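Local coordinates for aminoacyl-histidine dipeptidase (Vibrio alginolyticus, PDB 3MRU), which probably hydrolyses dipeptides, as a zinc-dependent dipeptidase of the M20C metallopeptidase family, at residues 181-194 with 392-406. Sequence-based numbering, arbitrary orientation.
Sequences YMGCAGGIDGAMTF and AQIEFSGAYPGWKPD
Trp403 lies against the backbone of 182-183, and Tyr400 against Gly187, in a part of the large mixed sheet where strands 186-194 and 393-400 run antiparallel; beyond the loop residues between them, Cys184 and Trp403 form one more, isolated bridge. Strand 393-400 follows helix 373-389 and lines one side of strand 181-199; strand 361-370 bonds the other side, through Ser370, Ile368, Cys366 and Val364. The Tyr181 end nears the metal site, its side chain about 8 Å from that of the zinc ligand Asp173. A beta bulge between Gly187 and Asp189 shifts the register by one residue: Gly187 pairs with Tyr400 but Asp189 with Ser397. With CG between its backbone N and carbonyl carbon (chi1 54°), Tyr400 lays its ring over Gly187, whose CA sits 3.9 Å from the ring centroid. Trp403 instead swings CG anti to its backbone N (chi1 171°), and one indole face receives both Gly183 CA and Met182 O; the CA stands 3.6 Å from the six-membered centroid. Cys184 SG approaches the edge of that ring, while the backbone O of Cys184 accepts a nearly straight bond from Trp403 N (173° at the hydrogen). On the face carrying Met192 and Ile394, Ile394 CG2 packs 3.5 Å from Met192 CB. At the far end Ala392 CB lies over one face of the Phe194 ring in a CH-pi contact, 3.4 Å from Phe194 CE2.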
ATOM      1  N   TYR A 181      -8.089   1.345 -11.151  1.00 74.18           N
ATOM      2  CA  TYR A 181      -7.166   2.259 -10.495  1.00 73.19           C
ATOM      3  C   TYR A 181      -6.583   3.246 -11.488  1.00 73.25           C
ATOM      4  O   TYR A 181      -6.064   2.855 -12.535  1.00 73.43           O
ATOM      5  CB  TYR A 181      -6.045   1.493  -9.777  1.00 65.46           C
ATOM      6  CG  TYR A 181      -6.530   0.728  -8.572  1.00 64.16           C
ATOM      7  CD1 TYR A 181      -6.078  -0.560  -8.314  1.00 63.68           C
ATOM      8  CD2 TYR A 181      -7.466   1.281  -7.704  1.00 62.62           C
ATOM      9  CE1 TYR A 181      -6.542  -1.276  -7.213  1.00 63.24           C
ATOM     10  CE2 TYR A 181      -7.928   0.586  -6.609  1.00 62.78           C
ATOM     11  CZ  TYR A 181      -7.468  -0.692  -6.365  1.00 63.16           C
ATOM     12  OH  TYR A 181      -7.936  -1.386  -5.268  1.00 63.56           O
ATOM     13  N   MET A 182      -6.685   4.531 -11.167  1.00 95.66           N
ATOM     14  CA  MET A 182      -6.126   5.561 -12.032  1.00 95.85           C
ATOM     15  C   MET A 182      -5.018   6.328 -11.328  1.00 95.47           C
ATOM     16  O   MET A 182      -4.382   7.216 -11.925  1.00 96.11           O
ATOM     17  CB  MET A 182      -7.205   6.514 -12.549  1.00 96.26           C
ATOM     18  CG  MET A 182      -8.041   7.178 -11.472  1.00 97.18           C
ATOM     19  SD  MET A 182      -9.366   8.176 -12.184  1.00 97.70           S
ATOM     20  CE  MET A 182      -8.454   9.345 -13.222  1.00 97.49           C
ATOM     21  N   GLY A 183      -4.778   5.975 -10.066  1.00 90.40           N
ATOM     22  CA  GLY A 183      -3.716   6.601  -9.309  1.00 88.88           C
ATOM     23  C   GLY A 183      -3.486   5.967  -7.962  1.00 88.04           C
ATOM     24  O   GLY A 183      -4.360   5.262  -7.419  1.00 87.70           O
ATOM     25  N   CYS A 184      -2.295   6.232  -7.416  1.00 78.02           N
ATOM     26  CA  CYS A 184      -1.989   5.878  -6.026  1.00 76.43           C
ATOM     27  C   CYS A 184      -1.006   6.843  -5.370  1.00 75.07           C
ATOM     28  O   CYS A 184      -0.398   7.678  -6.030  1.00 74.34           O
ATOM     29  CB  CYS A 184      -1.479   4.434  -5.927  1.00 78.05           C
ATOM     30  SG  CYS A 184       0.054   4.178  -6.776  1.00 77.55           S
ATOM     31  N   ALA A 185      -0.868   6.700  -4.061  1.00 65.97           N
ATOM     32  CA  ALA A 185       0.047   7.507  -3.271  1.00 65.17           C
ATOM     33  C   ALA A 185       1.457   6.940  -3.235  1.00 64.32           C
ATOM     34  O   ALA A 185       1.652   5.731  -3.124  1.00 64.49           O
ATOM     35  CB  ALA A 185      -0.493   7.656  -1.849  1.00 82.44           C
ATOM     36  N   GLY A 186       2.441   7.829  -3.324  1.00 72.85           N
ATOM     37  CA  GLY A 186       3.820   7.490  -3.004  1.00 71.46           C
ATOM     38  C   GLY A 186       3.916   7.525  -1.502  1.00 70.52           C
ATOM     39  O   GLY A 186       2.906   7.695  -0.813  1.00 70.62           O
ATOM     40  N   GLY A 187       5.114   7.359  -0.974  1.00 69.48           N
ATOM     41  CA  GLY A 187       5.274   7.485   0.460  1.00 68.78           C
ATOM     42  C   GLY A 187       6.699   7.765   0.846  1.00 68.42           C
ATOM     43  O   GLY A 187       7.581   7.729  -0.011  1.00 68.48           O
ATOM     44  N   ILE A 188       6.926   8.045   2.126  1.00 53.75           N
ATOM     45  CA  ILE A 188       8.272   8.161   2.646  1.00 53.47           C
ATOM     46  C   ILE A 188       8.266   8.097   4.169  1.00 54.21           C
ATOM     47  O   ILE A 188       7.409   8.707   4.821  1.00 54.50           O
ATOM     48  CB  ILE A 188       8.895   9.446   2.173  1.00 58.26           C
ATOM     49  CG1 ILE A 188      10.384   9.474   2.487  1.00 57.29           C
ATOM     50  CG2 ILE A 188       8.138  10.631   2.747  1.00 58.74           C
ATOM     51  CD1 ILE A 188      10.799   9.781   3.869  1.00 89.58           C
ATOM     52  N   ASP A 189       9.210   7.342   4.727  1.00 55.02           N
ATOM     53  CA  ASP A 189       9.317   7.169   6.157  1.00 55.43           C
ATOM     54  C   ASP A 189      10.099   8.320   6.664  1.00 54.59           C
ATOM     55  O   ASP A 189      11.100   8.677   6.082  1.00 54.34           O
ATOM     56  CB  ASP A 189      10.105   5.909   6.490  1.00 99.38           C
ATOM     57  CG  ASP A 189       9.477   4.631   5.911  1.00104.53           C
ATOM     58  OD1 ASP A 189       8.261   4.403   6.125  1.00110.04           O
ATOM     59  OD2 ASP A 189      10.209   3.837   5.255  1.00108.91           O
ATOM     60  N   GLY A 190       9.630   8.904   7.758  1.00 68.23           N
ATOM     61  CA  GLY A 190      10.362   9.944   8.495  1.00 67.36           C
ATOM     62  C   GLY A 190      10.640   9.566   9.943  1.00 66.91           C
ATOM     63  O   GLY A 190       9.918   8.763  10.547  1.00 67.34           O
ATOM     64  N   ALA A 191      11.703  10.131  10.501  1.00 67.46           N
ATOM     65  CA  ALA A 191      12.079   9.854  11.878  1.00 66.71           C
ATOM     66  C   ALA A 191      12.674  11.072  12.597  1.00 66.51           C
ATOM     67  O   ALA A 191      13.807  11.475  12.334  1.00 66.45           O
ATOM     68  CB  ALA A 191      13.050   8.705  11.861  1.00 47.33           C
ATOM     69  N   MET A 192      11.897  11.655  13.501  1.00 61.95           N
ATOM     70  CA  MET A 192      12.355  12.776  14.279  1.00 62.30           C
ATOM     71  C   MET A 192      12.905  12.293  15.604  1.00 62.79           C
ATOM     72  O   MET A 192      12.193  11.670  16.392  1.00 62.98           O
ATOM     73  CB  MET A 192      11.221  13.742  14.510  1.00 59.84           C
ATOM     74  CG  MET A 192      11.706  15.113  14.818  1.00 59.92           C
ATOM     75  SD  MET A 192      10.327  16.223  15.018  1.00 61.30           S
ATOM     76  CE  MET A 192       9.871  16.610  13.328  1.00 59.22           C
ATOM     77  N   THR A 193      14.177  12.588  15.853  1.00 46.31           N
ATOM     78  CA  THR A 193      14.866  12.038  16.999  1.00 46.79           C
ATOM     79  C   THR A 193      15.353  13.158  17.870  1.00 47.03           C
ATOM     80  O   THR A 193      15.759  14.210  17.373  1.00 46.17           O
ATOM     81  CB  THR A 193      16.080  11.176  16.588  1.00 69.55           C
ATOM     82  OG1 THR A 193      16.057  10.928  15.171  1.00 69.38           O
ATOM     83  CG2 THR A 193      16.081   9.853  17.370  1.00 69.53           C
ATOM     84  N   PHE A 194      15.314  12.909  19.173  1.00 60.77           N
ATOM     85  CA  PHE A 194      15.651  13.909  20.189  1.00 62.64           C
ATOM     86  C   PHE A 194      16.795  13.425  21.067  1.00 64.67           C
ATOM     87  O   PHE A 194      16.798  12.274  21.527  1.00 65.14           O
ATOM     88  CB  PHE A 194      14.428  14.240  21.063  1.00 62.16           C
ATOM     89  CG  PHE A 194      13.344  14.964  20.321  1.00 60.30           C
ATOM     90  CD1 PHE A 194      12.407  14.258  19.565  1.00 58.30           C
ATOM     91  CD2 PHE A 194      13.275  16.343  20.357  1.00 58.53           C
ATOM     92  CE1 PHE A 194      11.440  14.906  18.856  1.00 57.63           C
ATOM     93  CE2 PHE A 194      12.291  17.009  19.656  1.00 59.35           C
ATOM     94  CZ  PHE A 194      11.381  16.291  18.898  1.00 59.57           C
ATOM     95  N   ALA A 392      15.930  19.051  16.988  1.00 53.07           N
ATOM     96  CA  ALA A 392      15.889  17.601  16.805  1.00 53.47           C
ATOM     97  C   ALA A 392      16.352  17.239  15.402  1.00 54.08           C
ATOM     98  O   ALA A 392      16.549  18.117  14.562  1.00 54.03           O
ATOM     99  CB  ALA A 392      14.496  17.110  17.034  1.00 42.60           C
ATOM    100  N   GLN A 393      16.512  15.945  15.139  1.00 67.70           N
ATOM    101  CA  GLN A 393      16.959  15.493  13.825  1.00 68.78           C
ATOM    102  C   GLN A 393      15.898  14.647  13.125  1.00 67.87           C
ATOM    103  O   GLN A 393      15.258  13.822  13.760  1.00 67.90           O
ATOM    104  CB  GLN A 393      18.249  14.700  13.997  1.00102.28           C
ATOM    105  CG  GLN A 393      19.082  14.511  12.728  1.00104.60           C
ATOM    106  CD  GLN A 393      20.222  13.487  12.947  1.00105.85           C
ATOM    107  OE1 GLN A 393      21.263  13.809  13.561  1.00109.84           O
ATOM    108  NE2 GLN A 393      20.020  12.241  12.456  1.00108.04           N
ATOM    109  N   ILE A 394      15.698  14.868  11.830  1.00 52.31           N
ATOM    110  CA  ILE A 394      14.911  13.932  11.023  1.00 52.42           C
ATOM    111  C   ILE A 394      15.683  13.373   9.860  1.00 52.03           C
ATOM    112  O   ILE A 394      16.418  14.094   9.202  1.00 52.12           O
ATOM    113  CB  ILE A 394      13.633  14.521  10.414  1.00 71.29           C
ATOM    114  CG1 ILE A 394      13.903  15.830   9.677  1.00 72.28           C
ATOM    115  CG2 ILE A 394      12.550  14.698  11.446  1.00 72.78           C
ATOM    116  CD1 ILE A 394      12.806  16.266   8.705  1.00 78.79           C
ATOM    117  N   GLU A 395      15.488  12.082   9.615  1.00 50.53           N
ATOM    118  CA  GLU A 395      16.057  11.390   8.478  1.00 50.66           C
ATOM    119  C   GLU A 395      14.903  10.833   7.683  1.00 49.81           C
ATOM    120  O   GLU A 395      13.923  10.330   8.247  1.00 49.53           O
ATOM    121  CB  GLU A 395      16.916  10.193   8.886  1.00 85.78           C
ATOM    122  CG  GLU A 395      17.953  10.370   9.972  1.00 87.28           C
ATOM    123  CD  GLU A 395      18.692   9.048  10.273  1.00 88.51           C
ATOM    124  OE1 GLU A 395      18.033   7.961  10.314  1.00 90.93           O
ATOM    125  OE2 GLU A 395      19.940   9.094  10.461  1.00 92.31           O
ATOM    126  N   PHE A 396      15.043  10.897   6.365  1.00 63.46           N
ATOM    127  CA  PHE A 396      14.081  10.299   5.448  1.00 62.85           C
ATOM    128  C   PHE A 396      14.675   9.104   4.708  1.00 62.64           C
ATOM    129  O   PHE A 396      15.898   9.019   4.500  1.00 62.99           O
ATOM    130  CB  PHE A 396      13.548  11.351   4.473  1.00 54.21           C
ATOM    131  CG  PHE A 396      12.733  12.432   5.144  1.00 54.61           C
ATOM    132  CD1 PHE A 396      13.140  13.757   5.105  1.00 55.24           C
ATOM    133  CD2 PHE A 396      11.563  12.117   5.835  1.00 53.68           C
ATOM    134  CE1 PHE A 396      12.388  14.743   5.721  1.00 54.06           C
ATOM    135  CE2 PHE A 396      10.826  13.097   6.454  1.00 52.21           C
ATOM    136  CZ  PHE A 396      11.245  14.408   6.399  1.00 53.07           C
ATOM    137  N   SER A 397      13.796   8.183   4.329  1.00 58.52           N
ATOM    138  CA  SER A 397      14.179   6.972   3.659  1.00 58.15           C
ATOM    139  C   SER A 397      12.911   6.270   3.269  1.00 58.08           C
ATOM    140  O   SER A 397      11.829   6.747   3.583  1.00 58.19           O
ATOM    141  CB  SER A 397      14.929   6.098   4.626  1.00 66.88           C
ATOM    142  OG  SER A 397      14.223   6.123   5.836  1.00 67.79           O
ATOM    143  N   GLY A 398      13.057   5.129   2.593  1.00 68.20           N
ATOM    144  CA  GLY A 398      11.937   4.310   2.132  1.00 68.12           C
ATOM    145  C   GLY A 398      11.021   5.073   1.202  1.00 68.31           C
ATOM    146  O   GLY A 398       9.803   4.879   1.233  1.00 68.76           O
ATOM    147  N   ALA A 399      11.607   5.948   0.389  1.00 69.32           N
ATOM    148  CA  ALA A 399      10.854   6.822  -0.505  1.00 69.50           C
ATOM    149  C   ALA A 399      10.465   6.077  -1.770  1.00 69.79           C
ATOM    150  O   ALA A 399      11.320   5.465  -2.407  1.00 70.43           O
ATOM    151  CB  ALA A 399      11.674   8.036  -0.855  1.00 64.07           C
ATOM    152  N   TYR A 400       9.186   6.145  -2.136  1.00 61.19           N
ATOM    153  CA  TYR A 400       8.681   5.544  -3.379  1.00 61.13           C
ATOM    154  C   TYR A 400       7.645   6.427  -4.090  1.00 62.06           C
ATOM    155  O   TYR A 400       6.775   7.027  -3.454  1.00 62.25           O
ATOM    156  CB  TYR A 400       8.111   4.148  -3.121  1.00 60.98           C
ATOM    157  CG  TYR A 400       7.052   4.085  -2.038  1.00 59.97           C
ATOM    158  CD1 TYR A 400       5.689   4.112  -2.364  1.00 58.34           C
ATOM    159  CD2 TYR A 400       7.408   3.992  -0.687  1.00 58.79           C
ATOM    160  CE1 TYR A 400       4.710   4.056  -1.381  1.00 57.18           C
ATOM    161  CE2 TYR A 400       6.431   3.925   0.305  1.00 58.15           C
ATOM    162  CZ  TYR A 400       5.087   3.957  -0.058  1.00 58.18           C
ATOM    163  OH  TYR A 400       4.121   3.893   0.903  1.00 58.30           O
ATOM    164  N   PRO A 401       7.725   6.492  -5.421  1.00 57.62           N
ATOM    165  CA  PRO A 401       6.898   7.402  -6.209  1.00 58.29           C
ATOM    166  C   PRO A 401       5.408   7.106  -6.165  1.00 59.06           C
ATOM    167  O   PRO A 401       4.996   5.969  -5.975  1.00 58.84           O
ATOM    168  CB  PRO A 401       7.419   7.203  -7.634  1.00 69.56           C
ATOM    169  CG  PRO A 401       8.082   5.871  -7.610  1.00 69.26           C
ATOM    170  CD  PRO A 401       8.640   5.699  -6.259  1.00 68.92           C
ATOM    171  N   GLY A 402       4.615   8.159  -6.331  1.00 72.79           N
ATOM    172  CA  GLY A 402       3.166   8.049  -6.401  1.00 74.07           C
ATOM    173  C   GLY A 402       2.726   8.144  -7.845  1.00 75.23           C
ATOM    174  O   GLY A 402       3.552   8.381  -8.731  1.00 75.50           O
ATOM    175  N   TRP A 403       1.425   7.971  -8.069  1.00 72.62           N
ATOM    176  CA  TRP A 403       0.835   7.965  -9.397  1.00 73.60           C
ATOM    177  C   TRP A 403      -0.317   8.984  -9.454  1.00 74.57           C
ATOM    178  O   TRP A 403      -1.417   8.709  -8.951  1.00 74.67           O
ATOM    179  CB  TRP A 403       0.371   6.533  -9.703  1.00 78.77           C
ATOM    180  CG  TRP A 403      -0.468   6.309 -10.946  1.00 79.14           C
ATOM    181  CD1 TRP A 403      -0.493   7.062 -12.100  1.00 78.94           C
ATOM    182  CD2 TRP A 403      -1.369   5.216 -11.169  1.00 79.24           C
ATOM    183  NE1 TRP A 403      -1.383   6.524 -12.997  1.00 78.30           N
ATOM    184  CE2 TRP A 403      -1.926   5.386 -12.460  1.00 78.89           C
ATOM    185  CE3 TRP A 403      -1.765   4.110 -10.395  1.00 78.63           C
ATOM    186  CZ2 TRP A 403      -2.858   4.493 -12.995  1.00 78.83           C
ATOM    187  CZ3 TRP A 403      -2.695   3.229 -10.919  1.00 78.77           C
ATOM    188  CH2 TRP A 403      -3.227   3.423 -12.215  1.00 79.53           C
ATOM    189  N   LYS A 404      -0.070  10.153 -10.059  1.00 52.20           N
ATOM    190  CA  LYS A 404      -1.086  11.208 -10.064  1.00 53.60           C
ATOM    191  C   LYS A 404      -2.229  10.913 -11.026  1.00 54.44           C
ATOM    192  O   LYS A 404      -1.997  10.628 -12.195  1.00 54.53           O
ATOM    193  CB  LYS A 404      -0.471  12.613 -10.280  1.00 78.35           C
ATOM    194  CG  LYS A 404      -0.329  13.138 -11.732  1.00 79.12           C
ATOM    195  CD  LYS A 404       0.454  14.461 -11.798  1.00 78.56           C
ATOM    196  CE  LYS A 404       1.874  14.259 -11.257  1.00 80.62           C
ATOM    197  NZ  LYS A 404       2.833  15.368 -11.557  1.00 82.40           N
ATOM    198  N   PRO A 405      -3.471  10.960 -10.530  1.00 63.70           N
ATOM    199  CA  PRO A 405      -4.625  10.704 -11.385  1.00 65.22           C
ATOM    200  C   PRO A 405      -4.984  11.863 -12.336  1.00 67.08           C
ATOM    201  O   PRO A 405      -5.283  12.974 -11.903  1.00 66.84           O
ATOM    202  CB  PRO A 405      -5.752  10.437 -10.378  1.00 61.10           C
ATOM    203  CG  PRO A 405      -5.365  11.181  -9.157  1.00 60.25           C
ATOM    204  CD  PRO A 405      -3.858  11.245  -9.138  1.00 59.91           C
ATOM    205  N   ASP A 406      -4.946  11.582 -13.634  1.00 86.15           N
ATOM    206  CA  ASP A 406      -5.392  12.519 -14.665  1.00 88.73           C
ATOM    207  C   ASP A 406      -6.839  12.236 -15.068  1.00 89.64           C
ATOM    208  O   ASP A 406      -7.139  11.185 -15.648  1.00 89.45           O
ATOM    209  CB  ASP A 406      -4.487  12.433 -15.893  1.00119.06           C
ATOM    210  CG  ASP A 406      -5.048  13.194 -17.091  1.00122.38           C
ATOM    211  OD1 ASP A 406      -5.574  14.329 -16.904  1.00125.66           O
ATOM    212  OD2 ASP A 406      -4.960  12.651 -18.222  1.00125.35           O
TER